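Salivary nitrophorin (Cimex lectularius, PDB 2IMQ) carries nitric oxide on its heme b and delivers it to the victim during feeding, causing vasodilation. Local coordinates at residues T146-D151 / K202-Q207; V174-N179 / A197-K202; H182-V187 / Y233-T238; N190-L195 / T219-Y224. All blocks are in the same frame, centred on the assembly; numbering follows the deposited sequence. Where two conformers were deposited one is given.

The four contacts lie in a DNase I-like beta-sandwich, outside its two sheets and away from the heme site. Contacts 2, 3 and 4 cluster, with centres 12 Å (2 and 3), 11 Å (2 and 4) and 10 Å (3 and 4) apart. Contact 1, 23 Å from contact 3 and 20 Å from contact 4, joins them through contact 2, for example by K147 NZ to Q200 OE1. Contacts 1 and 2 share K202 and helix 201-206; contacts 3 and 4 use the successive helices 180-188 and 192-196. Along the chain, contact 2 is nested within contact 1 and contact 4 within contact 3, while the other pairs alternate. The long connections before and after strand 165-169 are thereby folded against the short helices.

Contact 1: T146-D151 / K202-Q207; sequences TKYAYD and KKAKEQ
In the connection between strands 127-135 and 165-169 of the DNase I-like sandwich, Y148 lays its ring against A204 of helix 201-206. The evidence is a CH-pi contact: A204 CB stands 4.1 Å from the centroid of the Y148 ring and 25° off the ring normal, displaced toward the CD1 side, where CD1 itself is 3.8 Å from that methyl. K147 CG lies over the opposite face, so the ring is held between its own chain neighbour and the helix. With CG anti to the carbonyl carbon (chi1 -55°), Y148 reaches across to the helix, and its OH comes within 4.4 Å of K203 CB.

The second meeting is at the end of the helix, where Q207 is the first residue to leave helical geometry. Q207 is modelled in two conformers; in the one described its side chain runs opposite to that of T146, T146 CG2 lies 3.4 Å from Q207 OE1, and NE2 loosely approaches the edge of the Y148 ring, near its plane. T146 offers its methyl here, while its hydroxyl makes an ST turn, in which OG1 accepts from Y148 N at 3.1 Å and 158°; OG1 is also hydrogen-bonded to T144.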
loop_
_atom_site.group_PDB
_atom_site.type_symbol
_atom_site.label_atom_id
_atom_site.label_comp_id
_atom_site.label_asym_id
_atom_site.label_seq_id
_atom_site.Cartn_x
_atom_site.Cartn_y
_atom_site.Cartn_z
ATOM N N THR A 146 -19.138 7.286 1.627
ATOM C CA THR A 146 -18.508 6.500 2.676
ATOM C C THR A 146 -17.196 7.122 3.072
ATOM O O THR A 146 -16.671 8.014 2.429
ATOM C CB THR A 146 -18.207 5.089 2.267
ATOM O OG1 THR A 146 -17.010 5.025 1.448
ATOM C CG2 THR A 146 -19.371 4.451 1.569
ATOM N N LYS A 147 -16.599 6.601 4.140
ATOM C CA LYS A 147 -15.332 7.064 4.617
ATOM C C LYS A 147 -14.170 6.327 3.972
ATOM O O LYS A 147 -13.027 6.606 4.287
ATOM C CB LYS A 147 -15.227 6.893 6.115
ATOM C CG LYS A 147 -15.064 5.444 6.570
ATOM C CD LYS A 147 -15.050 5.249 8.072
ATOM C CE LYS A 147 -15.020 3.773 8.387
ATOM N NZ LYS A 147 -13.693 3.372 8.727
ATOM N N TYR A 148 -14.465 5.357 3.114
ATOM C CA TYR A 148 -13.402 4.473 2.615
ATOM C C TYR A 148 -12.624 5.187 1.487
ATOM O O TYR A 148 -13.158 5.938 0.698
ATOM C CB TYR A 148 -13.987 3.159 2.147
ATOM C CG TYR A 148 -14.819 2.461 3.214
ATOM C CD1 TYR A 148 -16.174 2.209 3.032
ATOM C CD2 TYR A 148 -14.283 2.142 4.432
ATOM C CE1 TYR A 148 -16.944 1.622 4.018
ATOM C CE2 TYR A 148 -15.059 1.573 5.438
ATOM C CZ TYR A 148 -16.363 1.295 5.227
ATOM O OH TYR A 148 -17.099 0.767 6.238
ATOM N N ALA A 149 -11.327 4.863 1.403
ATOM C CA ALA A 149 -10.419 5.500 0.472
ATOM C C ALA A 149 -10.481 4.829 -0.903
ATOM O O ALA A 149 -9.512 4.291 -1.423
ATOM C CB ALA A 149 -9.019 5.531 1.031
ATOM N N TYR A 150 -11.657 4.887 -1.490
ATOM C CA TYR A 150 -11.919 4.405 -2.823
ATOM C C TYR A 150 -12.463 5.559 -3.685
ATOM O O TYR A 150 -13.263 6.375 -3.212
ATOM C CB TYR A 150 -12.961 3.293 -2.844
ATOM C CG TYR A 150 -13.198 2.702 -4.213
ATOM C CD1 TYR A 150 -12.363 1.749 -4.690
ATOM C CD2 TYR A 150 -14.260 3.112 -5.008
ATOM C CE1 TYR A 150 -12.541 1.218 -5.943
ATOM C CE2 TYR A 150 -14.459 2.588 -6.244
ATOM C CZ TYR A 150 -13.621 1.610 -6.718
ATOM O OH TYR A 150 -13.780 1.081 -7.990
ATOM N N ASP A 151 -12.024 5.624 -4.933
ATOM C CA ASP A 151 -12.663 6.431 -5.935
ATOM C C ASP A 151 -12.497 5.659 -7.235
ATOM O O ASP A 151 -11.449 5.060 -7.513
ATOM C CB ASP A 151 -11.936 7.773 -5.997
ATOM C CG ASP A 151 -12.632 8.812 -6.869
ATOM O OD1 ASP A 151 -12.602 8.655 -8.093
ATOM O OD2 ASP A 151 -13.199 9.800 -6.369
ATOM N N LYS A 202 -15.245 -5.953 3.698
ATOM C CA LYS A 202 -16.387 -6.627 3.097
ATOM C C LYS A 202 -17.602 -5.744 2.975
ATOM O O LYS A 202 -18.388 -5.906 2.067
ATOM C CB LYS A 202 -16.745 -7.869 3.912
ATOM C CG LYS A 202 -17.185 -7.611 5.301
ATOM C CD LYS A 202 -17.613 -8.914 6.060
ATOM C CE LYS A 202 -16.434 -9.749 6.420
ATOM N NZ LYS A 202 -15.228 -9.071 7.063
ATOM N N LYS A 203 -17.743 -4.810 3.905
ATOM C CA LYS A 203 -18.838 -3.800 3.840
ATOM C C LYS A 203 -18.628 -2.844 2.695
ATOM O O LYS A 203 -19.569 -2.568 1.943
ATOM C CB LYS A 203 -18.923 -3.033 5.139
ATOM C CG LYS A 203 -19.212 -3.898 6.362
ATOM C CD LYS A 203 -19.326 -2.953 7.607
ATOM C CE LYS A 203 -19.568 -3.679 8.861
ATOM N NZ LYS A 203 -20.972 -4.141 8.771
ATOM N N ALA A 204 -17.406 -2.381 2.507
ATOM C CA ALA A 204 -17.071 -1.574 1.357
ATOM C C ALA A 204 -17.374 -2.314 0.063
ATOM O O ALA A 204 -18.000 -1.761 -0.834
ATOM C CB ALA A 204 -15.618 -1.163 1.442
ATOM N N LYS A 205 -16.989 -3.586 -0.004
ATOM C CA LYS A 205 -17.287 -4.359 -1.196
ATOM C C LYS A 205 -18.771 -4.592 -1.432
ATOM O O LYS A 205 -19.200 -4.566 -2.581
ATOM C CB LYS A 205 -16.556 -5.694 -1.189
ATOM C CG LYS A 205 -15.080 -5.555 -1.252
ATOM C CD LYS A 205 -14.425 -6.874 -1.007
ATOM C CE LYS A 205 -13.136 -6.923 -1.634
ATOM N NZ LYS A 205 -12.634 -8.371 -1.514
ATOM N N GLU A 206 -19.547 -4.749 -0.380
ATOM C CA GLU A 206 -21.004 -4.871 -0.506
ATOM C C GLU A 206 -21.596 -3.618 -1.142
ATOM O O GLU A 206 -22.603 -3.694 -1.868
ATOM C CB GLU A 206 -21.626 -5.022 0.849
ATOM C CG GLU A 206 -21.474 -6.386 1.448
ATOM C CD GLU A 206 -21.993 -6.479 2.877
ATOM O OE1 GLU A 206 -21.685 -7.511 3.536
ATOM O OE2 GLU A 206 -22.667 -5.536 3.369
ATOM N N GLN A 207 -20.970 -2.480 -0.848
ATOM C CA GLN A 207 -21.331 -1.158 -1.411
ATOM C C GLN A 207 -20.676 -0.902 -2.743
ATOM O O GLN A 207 -20.705 0.202 -3.260
ATOM C CB GLN A 207 -20.948 -0.001 -0.484
ATOM C CG GLN A 207 -21.807 0.156 0.742
ATOM C CD GLN A 207 -21.704 1.512 1.423
ATOM O OE1 GLN A 207 -22.095 2.582 0.867
ATOM N NE2 GLN A 207 -21.186 1.483 2.645
#

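Contact 2: V174-N179 / A197-K202; sequences VRVETN and AFDQLK
Q200 and E177 cross at about a right angle, and their flat ends follow suit: the carboxylate and amide planes are 81° apart. Q200 NE2 donates in its own amide plane to E177 OE1, a straight bond of 2.9 Å and 174°, but strikes the oxygen from above the carboxylate plane. The other end of the same amide, Q200 OE1, takes the N-H of R175 at 2.8 Å, and K147 supplies a second donor to it. An extended chain beyond CG lets Q200 span both residues.

Beside this amide the backbones pair: Q200 N gives to R175 O at 2.9 Å and E177 N to F198 O at 2.9 Å. Farther along, T178 CB sits over one face of the F198 ring, 4.2 Å from the centroid. At the other end the V174 and D199 side chains cross at about a right angle, with V174 CG1 3.4 Å from D199 OD1. D199 is doubly used, since OD1 makes a salt bridge with R244 while OD2 accepts from L201 N at 3.0 Å. Two signatures result: a single beta bridge between V176 and D199, in segments running nearly antiparallel (169°), and an Asp capping bond at the start of helix 201-206.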
loop_
_atom_site.group_PDB
_atom_site.type_symbol
_atom_site.label_atom_id
_atom_site.label_comp_id
_atom_site.label_asym_id
_atom_site.label_seq_id
_atom_site.Cartn_x
_atom_site.Cartn_y
_atom_site.Cartn_z
ATOM N N VAL A 174 -10.323 1.634 6.243
ATOM C CA VAL A 174 -11.128 0.475 6.647
ATOM C C VAL A 174 -10.693 0.088 8.094
ATOM O O VAL A 174 -9.507 -0.072 8.333
ATOM C CB VAL A 174 -10.913 -0.715 5.675
ATOM C CG1 VAL A 174 -11.482 -1.967 6.230
ATOM C CG2 VAL A 174 -11.535 -0.386 4.336
ATOM N N ARG A 175 -11.675 -0.099 8.950
ATOM C CA ARG A 175 -11.396 -0.400 10.360
ATOM C C ARG A 175 -12.214 -1.608 10.815
ATOM O O ARG A 175 -13.006 -2.146 10.065
ATOM C CB ARG A 175 -11.663 0.813 11.233
ATOM C CG ARG A 175 -10.850 2.064 10.833
ATOM C CD ARG A 175 -9.395 1.865 11.163
ATOM N NE ARG A 175 -8.544 3.019 10.950
ATOM C CZ ARG A 175 -7.823 3.225 9.854
ATOM N NH1 ARG A 175 -7.901 2.390 8.822
ATOM N NH2 ARG A 175 -7.041 4.273 9.780
ATOM N N VAL A 176 -11.957 -2.020 12.047
ATOM C CA VAL A 176 -12.687 -3.108 12.644
ATOM C C VAL A 176 -13.843 -2.525 13.421
ATOM O O VAL A 176 -13.636 -1.773 14.379
ATOM C CB VAL A 176 -11.722 -3.914 13.537
ATOM C CG1 VAL A 176 -12.449 -4.880 14.458
ATOM C CG2 VAL A 176 -10.710 -4.713 12.698
ATOM N N GLU A 177 -15.047 -2.899 13.036
ATOM C CA GLU A 177 -16.257 -2.343 13.586
ATOM C C GLU A 177 -16.784 -3.242 14.719
ATOM O O GLU A 177 -17.774 -3.931 14.584
ATOM C CB GLU A 177 -17.275 -2.183 12.465
ATOM C CG GLU A 177 -18.430 -1.286 12.863
ATOM C CD GLU A 177 -19.347 -0.897 11.752
ATOM O OE1 GLU A 177 -18.898 -0.833 10.588
ATOM O OE2 GLU A 177 -20.534 -0.612 12.091
ATOM N N THR A 178 -16.114 -3.177 15.850
ATOM C CA THR A 178 -16.591 -3.717 17.107
ATOM C C THR A 178 -15.930 -2.931 18.207
ATOM O O THR A 178 -15.111 -2.041 17.984
ATOM C CB THR A 178 -16.302 -5.219 17.211
ATOM O OG1 THR A 178 -16.977 -5.783 18.337
ATOM C CG2 THR A 178 -14.838 -5.559 17.344
ATOM N N ASN A 179 -16.272 -3.242 19.450
ATOM C CA ASN A 179 -15.678 -2.526 20.547
ATOM C C ASN A 179 -14.280 -3.042 20.853
ATOM O O ASN A 179 -13.894 -4.141 20.461
ATOM C CB ASN A 179 -16.594 -2.578 21.781
ATOM C CG ASN A 179 -16.732 -3.981 22.288
ATOM O OD1 ASN A 179 -15.821 -4.480 22.951
ATOM N ND2 ASN A 179 -17.850 -4.602 22.018
ATOM N N ALA A 197 -13.975 -10.835 10.804
ATOM C CA ALA A 197 -15.415 -10.813 10.543
ATOM C C ALA A 197 -16.027 -9.409 10.745
ATOM O O ALA A 197 -16.997 -9.086 10.115
ATOM C CB ALA A 197 -16.137 -11.838 11.347
ATOM N N PHE A 198 -15.397 -8.575 11.563
ATOM C CA PHE A 198 -15.856 -7.205 11.883
ATOM C C PHE A 198 -15.150 -6.153 11.029
ATOM O O PHE A 198 -15.496 -4.981 11.108
ATOM C CB PHE A 198 -15.637 -6.922 13.361
ATOM C CG PHE A 198 -16.361 -7.868 14.229
ATOM C CD1 PHE A 198 -15.706 -8.910 14.850
ATOM C CD2 PHE A 198 -17.723 -7.738 14.426
ATOM C CE1 PHE A 198 -16.390 -9.806 15.626
ATOM C CE2 PHE A 198 -18.389 -8.653 15.249
ATOM C CZ PHE A 198 -17.721 -9.666 15.812
ATOM N N ASP A 199 -14.165 -6.545 10.231
ATOM C CA ASP A 199 -13.466 -5.632 9.397
ATOM C C ASP A 199 -14.395 -5.103 8.299
ATOM O O ASP A 199 -15.233 -5.800 7.762
ATOM C CB ASP A 199 -12.228 -6.334 8.790
ATOM C CG ASP A 199 -11.517 -5.448 7.821
ATOM O OD1 ASP A 199 -10.706 -4.579 8.247
ATOM O OD2 ASP A 199 -11.675 -5.608 6.573
ATOM N N GLN A 200 -14.176 -3.832 7.963
ATOM C CA GLN A 200 -15.092 -3.119 7.027
ATOM C C GLN A 200 -14.818 -3.344 5.544
ATOM O O GLN A 200 -15.593 -2.906 4.732
ATOM C CB GLN A 200 -15.083 -1.635 7.360
ATOM C CG GLN A 200 -15.726 -1.299 8.683
ATOM C CD GLN A 200 -15.473 0.070 9.166
ATOM O OE1 GLN A 200 -14.413 0.657 8.937
ATOM N NE2 GLN A 200 -16.415 0.571 9.963
ATOM N N LEU A 201 -13.768 -4.065 5.161
ATOM C CA LEU A 201 -13.515 -4.223 3.730
ATOM C C LEU A 201 -14.692 -4.918 3.079
ATOM O O LEU A 201 -15.133 -4.533 1.996
ATOM C CB LEU A 201 -12.197 -4.939 3.479
ATOM C CG LEU A 201 -11.857 -5.091 1.976
ATOM C CD1 LEU A 201 -11.704 -3.743 1.326
ATOM C CD2 LEU A 201 -10.573 -5.899 1.876
ATOM N N LYS A 202 -15.245 -5.953 3.698
ATOM C CA LYS A 202 -16.387 -6.627 3.097
ATOM C C LYS A 202 -17.602 -5.744 2.975
ATOM O O LYS A 202 -18.388 -5.906 2.067
ATOM C CB LYS A 202 -16.745 -7.869 3.912
ATOM C CG LYS A 202 -17.185 -7.611 5.301
ATOM C CD LYS A 202 -17.613 -8.914 6.060
ATOM C CE LYS A 202 -16.434 -9.749 6.420
ATOM N NZ LYS A 202 -15.228 -9.071 7.063
#

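Contact 3: H182-V187 / Y233-T238; sequences HAKSLV and YDLSAT
The apolar contacts come first, because no hydrogen bond crosses between A183, K184 and V187 of the helix and Y233, L235 and T238 of the loop. A183 CB meets T238 CG2 at 3.6 Å, methyl against methyl, near the closest approach of the backbones. T238 turns CG2 to this task with that methyl anti to its N, while its OG1 is hydrogen-bonded to T178 O. One helical turn on from A183, V187 CG1 lies 4.0 Å from Y233 CE1.

K184 takes part through its aliphatic chain. Its CE approaches Y233 CD1 to 3.9 Å, and its CB lies 4.2 Å from L235 CD2. The chain bends at chi2 (62°) and again at chi4, which lets the methylenes lie beside the ring while NZ forms a salt bridge with D188.

Polar bonds shape the loop itself. D234 OD1 accepts from S236 N at 3.0 Å in an Asx turn, and from S236 OG at 2.8 Å; both donors arrive from the same face of the carboxylate. The type I turn from D234 to A237 spans these residues and includes L235.

Y233 also stacks on F226 and gives its OH to P222 O, tying the loop to residues 219-224. A183 and V187 both touch L195 as well, so the same residues of helix 180-188 meet helix 192-196 and the loop preceding strand 243-248, in a three-way junction.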
loop_
_atom_site.group_PDB
_atom_site.type_symbol
_atom_site.label_atom_id
_atom_site.label_comp_id
_atom_site.label_asym_id
_atom_site.label_seq_id
_atom_site.Cartn_x
_atom_site.Cartn_y
_atom_site.Cartn_z
ATOM N N HIS A 182 -13.816 -6.524 22.964
ATOM C CA HIS A 182 -13.994 -7.728 22.193
ATOM C C HIS A 182 -12.842 -7.923 21.224
ATOM O O HIS A 182 -12.321 -9.009 21.071
ATOM C CB HIS A 182 -15.334 -7.690 21.510
ATOM C CG HIS A 182 -15.685 -8.937 20.795
ATOM N ND1 HIS A 182 -15.730 -10.171 21.418
ATOM C CD2 HIS A 182 -16.038 -9.152 19.515
ATOM C CE1 HIS A 182 -16.097 -11.085 20.532
ATOM N NE2 HIS A 182 -16.268 -10.493 19.358
ATOM N N ALA A 183 -12.462 -6.856 20.529
ATOM C CA ALA A 183 -11.370 -6.942 19.596
ATOM C C ALA A 183 -10.076 -7.398 20.282
ATOM O O ALA A 183 -9.384 -8.303 19.785
ATOM C CB ALA A 183 -11.139 -5.561 18.948
ATOM N N LYS A 184 -9.776 -6.798 21.421
ATOM C CA LYS A 184 -8.558 -7.179 22.126
ATOM C C LYS A 184 -8.601 -8.631 22.612
ATOM O O LYS A 184 -7.604 -9.357 22.546
ATOM C CB LYS A 184 -8.241 -6.228 23.237
ATOM C CG LYS A 184 -6.919 -6.553 23.968
ATOM C CD LYS A 184 -5.707 -6.470 23.050
ATOM C CE LYS A 184 -4.393 -6.314 23.817
ATOM N NZ LYS A 184 -4.321 -7.270 24.905
ATOM N N SER A 185 -9.769 -9.076 23.056
ATOM C CA SER A 185 -9.899 -10.478 23.426
ATOM C C SER A 185 -9.624 -11.400 22.252
ATOM O O SER A 185 -8.939 -12.393 22.418
ATOM C CB SER A 185 -11.286 -10.752 23.973
ATOM O OG SER A 185 -11.417 -12.102 24.373
ATOM N N LEU A 186 -10.144 -11.097 21.056
ATOM C CA LEU A 186 -9.866 -11.900 19.895
ATOM C C LEU A 186 -8.401 -11.871 19.505
ATOM O O LEU A 186 -7.838 -12.890 19.148
ATOM C CB LEU A 186 -10.790 -11.487 18.741
ATOM C CG LEU A 186 -12.264 -11.807 18.917
ATOM C CD1 LEU A 186 -13.115 -11.186 17.862
ATOM C CD2 LEU A 186 -12.546 -13.324 18.827
ATOM N N VAL A 187 -7.756 -10.712 19.636
ATOM C CA VAL A 187 -6.329 -10.634 19.409
ATOM C C VAL A 187 -5.598 -11.581 20.383
ATOM O O VAL A 187 -4.709 -12.330 20.002
ATOM C CB VAL A 187 -5.835 -9.226 19.534
ATOM C CG1 VAL A 187 -4.310 -9.165 19.533
ATOM C CG2 VAL A 187 -6.393 -8.322 18.390
ATOM N N TYR A 233 -1.120 -2.452 22.447
ATOM C CA TYR A 233 -2.200 -1.651 21.845
ATOM C C TYR A 233 -2.589 -0.514 22.733
ATOM O O TYR A 233 -2.750 -0.678 23.945
ATOM C CB TYR A 233 -3.426 -2.466 21.489
ATOM C CG TYR A 233 -3.178 -3.408 20.348
ATOM C CD1 TYR A 233 -2.869 -4.715 20.579
ATOM C CD2 TYR A 233 -3.251 -2.976 19.031
ATOM C CE1 TYR A 233 -2.613 -5.574 19.564
ATOM C CE2 TYR A 233 -2.999 -3.809 18.020
ATOM C CZ TYR A 233 -2.676 -5.112 18.257
ATOM O OH TYR A 233 -2.403 -6.027 17.285
ATOM N N ASP A 234 -2.693 0.635 22.120
ATOM C CA ASP A 234 -3.411 1.754 22.659
ATOM C C ASP A 234 -4.901 1.548 22.380
ATOM O O ASP A 234 -5.375 1.720 21.232
ATOM C CB ASP A 234 -2.887 3.020 22.020
ATOM C CG ASP A 234 -3.623 4.246 22.489
ATOM O OD1 ASP A 234 -4.644 4.114 23.157
ATOM O OD2 ASP A 234 -3.269 5.412 22.182
ATOM N N LEU A 235 -5.646 1.181 23.421
ATOM C CA LEU A 235 -7.014 0.774 23.267
ATOM C C LEU A 235 -8.028 1.897 23.267
ATOM O O LEU A 235 -9.215 1.642 23.265
ATOM C CB LEU A 235 -7.375 -0.339 24.247
ATOM C CG LEU A 235 -6.495 -1.585 24.046
ATOM C CD1 LEU A 235 -6.544 -2.461 25.264
ATOM C CD2 LEU A 235 -6.843 -2.322 22.749
ATOM N N SER A 236 -7.534 3.141 23.133
ATOM C CA SER A 236 -8.350 4.284 22.706
ATOM C C SER A 236 -8.984 4.125 21.320
ATOM O O SER A 236 -9.967 4.766 20.999
ATOM C CB SER A 236 -7.567 5.598 22.712
ATOM O OG SER A 236 -6.521 5.629 21.771
ATOM N N ALA A 237 -8.437 3.231 20.508
ATOM C CA ALA A 237 -9.053 2.799 19.251
ATOM C C ALA A 237 -9.189 1.286 19.252
ATOM O O ALA A 237 -8.348 0.544 19.742
ATOM C CB ALA A 237 -8.176 3.242 18.085
ATOM N N THR A 238 -10.244 0.830 18.625
ATOM C CA THR A 238 -10.365 -0.610 18.377
ATOM C C THR A 238 -9.246 -1.054 17.476
ATOM O O THR A 238 -9.044 -0.515 16.383
ATOM C CB THR A 238 -11.709 -0.935 17.720
ATOM O OG1 THR A 238 -12.733 -0.558 18.659
ATOM C CG2 THR A 238 -11.851 -2.401 17.413
#

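Contact 4: N190-L195 / T219-Y224; sequences NNIDGL and TFKPTY
The torsions of K221 and N190 bring them together: the lysine chain runs extended through chi2 (173°) and chi3, then bends at chi4 (-50°), and its NZ ends 2.9 Å from N190 OD1. The asparagine presents this oxygen with CG anti to its N, and the two side chains cross at about a right angle. The donor sits 28° from the carbonyl plane. K221 NZ also donates to V187 O, its closer partner, so it joins the loop to the last turn of helix 180-188, which closes at N190 in a Schellman motif.

Water extends the polar link. One molecule donates to N190 OD1 at 2.7 Å and to T219 O at 2.8 Å; another accepts from N190 ND2 and donates to the same carbonyl. T219 O thus receives two water bonds, and OD1 is gripped by both an ammonium group and a water.

Next to these polar bonds, I192 CD1 packs against the loop backbone, 3.8 Å from F220 O and 4.0 Å from K221 CA. L195 CD2 meets P222 CG at 3.7 Å, the side chains passing at a slant. N191 OD1 accepts from G194 N at 2.9 Å, an N-cap bond that starts helix 192-196.

That helix follows helix 180-188 directly, and V187 of the latter touches both L195 and P222. On the loop's other side, F220 meets W241 and reaches Y260 and S262 of strand 255-262, at the border of the six-stranded sheet.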
loop_
_atom_site.group_PDB
_atom_site.type_symbol
_atom_site.label_atom_id
_atom_site.label_comp_id
_atom_site.label_asym_id
_atom_site.label_seq_id
_atom_site.Cartn_x
_atom_site.Cartn_y
_atom_site.Cartn_z
ATOM N N ASN A 190 -5.616 -14.981 19.446
ATOM C CA ASN A 190 -5.154 -15.157 18.076
ATOM C C ASN A 190 -6.262 -15.546 17.125
ATOM O O ASN A 190 -6.038 -16.294 16.148
ATOM C CB ASN A 190 -3.979 -16.154 17.910
ATOM C CG ASN A 190 -3.231 -15.919 16.623
ATOM O OD1 ASN A 190 -3.010 -14.740 16.252
ATOM N ND2 ASN A 190 -2.906 -16.990 15.882
ATOM N N ASN A 191 -7.482 -15.059 17.363
ATOM C CA ASN A 191 -8.569 -15.405 16.453
ATOM C C ASN A 191 -8.685 -14.308 15.401
ATOM O O ASN A 191 -9.562 -13.457 15.428
ATOM C CB ASN A 191 -9.878 -15.594 17.220
ATOM C CG ASN A 191 -10.962 -16.158 16.365
ATOM O OD1 ASN A 191 -10.805 -16.304 15.142
ATOM N ND2 ASN A 191 -12.132 -16.426 16.993
ATOM N N ILE A 192 -7.753 -14.382 14.476
ATOM C CA ILE A 192 -7.626 -13.366 13.434
ATOM C C ILE A 192 -8.829 -13.383 12.523
ATOM O O ILE A 192 -9.404 -12.341 12.257
ATOM C CB ILE A 192 -6.327 -13.637 12.616
ATOM C CG1 ILE A 192 -5.111 -13.572 13.519
ATOM C CG2 ILE A 192 -6.181 -12.664 11.474
ATOM C CD1 ILE A 192 -4.881 -12.334 14.339
ATOM N N ASP A 193 -9.267 -14.541 12.079
ATOM C CA ASP A 193 -10.398 -14.625 11.180
ATOM C C ASP A 193 -11.680 -14.195 11.898
ATOM O O ASP A 193 -12.569 -13.596 11.298
ATOM C CB ASP A 193 -10.558 -16.024 10.627
ATOM C CG ASP A 193 -9.482 -16.440 9.715
ATOM O OD1 ASP A 193 -8.721 -15.592 9.213
ATOM O OD2 ASP A 193 -9.332 -17.666 9.438
ATOM N N GLY A 194 -11.761 -14.445 13.189
ATOM C CA GLY A 194 -12.905 -14.033 13.968
ATOM C C GLY A 194 -12.975 -12.537 14.064
ATOM O O GLY A 194 -14.061 -11.939 13.976
ATOM N N LEU A 195 -11.851 -11.886 14.255
ATOM C CA LEU A 195 -11.811 -10.424 14.318
ATOM C C LEU A 195 -12.040 -9.809 12.927
ATOM O O LEU A 195 -12.733 -8.789 12.774
ATOM C CB LEU A 195 -10.527 -9.935 14.971
ATOM C CG LEU A 195 -10.451 -8.426 15.231
ATOM C CD1 LEU A 195 -11.606 -7.978 16.048
ATOM C CD2 LEU A 195 -9.173 -8.072 15.826
ATOM N N THR A 219 -2.884 -13.172 8.486
ATOM C CA THR A 219 -2.560 -14.007 9.645
ATOM C C THR A 219 -1.934 -13.244 10.781
ATOM O O THR A 219 -1.612 -13.857 11.793
ATOM C CB THR A 219 -1.616 -15.158 9.230
ATOM O OG1 THR A 219 -0.369 -14.617 8.809
ATOM C CG2 THR A 219 -2.162 -15.872 8.089
ATOM N N PHE A 220 -1.698 -11.952 10.612
ATOM C CA PHE A 220 -1.066 -11.116 11.568
ATOM C C PHE A 220 -2.119 -10.320 12.318
ATOM O O PHE A 220 -3.214 -10.020 11.841
ATOM C CB PHE A 220 -0.037 -10.202 10.902
ATOM C CG PHE A 220 -0.533 -9.430 9.685
ATOM C CD1 PHE A 220 -0.972 -8.131 9.797
ATOM C CD2 PHE A 220 -0.487 -9.999 8.434
ATOM C CE1 PHE A 220 -1.389 -7.431 8.676
ATOM C CE2 PHE A 220 -0.906 -9.322 7.336
ATOM C CZ PHE A 220 -1.344 -8.012 7.471
ATOM N N LYS A 221 -1.720 -9.904 13.512
ATOM C CA LYS A 221 -2.545 -9.134 14.385
ATOM C C LYS A 221 -2.723 -7.717 13.841
ATOM O O LYS A 221 -1.962 -7.283 12.984
ATOM C CB LYS A 221 -1.992 -9.078 15.796
ATOM C CG LYS A 221 -1.999 -10.455 16.386
ATOM C CD LYS A 221 -1.310 -10.474 17.702
ATOM C CE LYS A 221 -1.258 -11.900 18.238
ATOM N NZ LYS A 221 -2.536 -12.630 18.242
ATOM N N PRO A 222 -3.787 -7.047 14.260
ATOM C CA PRO A 222 -4.007 -5.688 13.822
ATOM C C PRO A 222 -2.753 -4.856 13.899
ATOM O O PRO A 222 -1.984 -4.964 14.856
ATOM C CB PRO A 222 -5.076 -5.201 14.777
ATOM C CG PRO A 222 -5.888 -6.461 15.006
ATOM C CD PRO A 222 -4.861 -7.525 15.135
ATOM N N THR A 223 -2.606 -3.935 12.959
ATOM C CA THR A 223 -1.395 -3.126 12.842
ATOM C C THR A 223 -1.535 -1.724 13.467
ATOM O O THR A 223 -0.610 -0.910 13.400
ATOM C CB THR A 223 -1.024 -2.976 11.379
ATOM O OG1 THR A 223 -2.115 -2.366 10.652
ATOM C CG2 THR A 223 -0.681 -4.318 10.764
ATOM N N TYR A 224 -2.634 -1.473 14.139
ATOM C CA TYR A 224 -2.983 -0.232 14.725
ATOM C C TYR A 224 -3.966 -0.519 15.865
ATOM O O TYR A 224 -4.689 -1.505 15.798
ATOM C CB TYR A 224 -3.629 0.664 13.662
ATOM C CG TYR A 224 -4.297 1.898 14.050
ATOM C CD1 TYR A 224 -3.609 3.097 14.161
ATOM C CD2 TYR A 224 -5.657 1.896 14.314
ATOM C CE1 TYR A 224 -4.264 4.276 14.480
ATOM C CE2 TYR A 224 -6.333 3.072 14.560
ATOM C CZ TYR A 224 -5.625 4.258 14.687
ATOM O OH TYR A 224 -6.240 5.449 15.018
HETATM O O HOH W 1 -1.135 -13.697 14.549
HETATM O O HOH W 2 -2.162 -16.337 12.884
#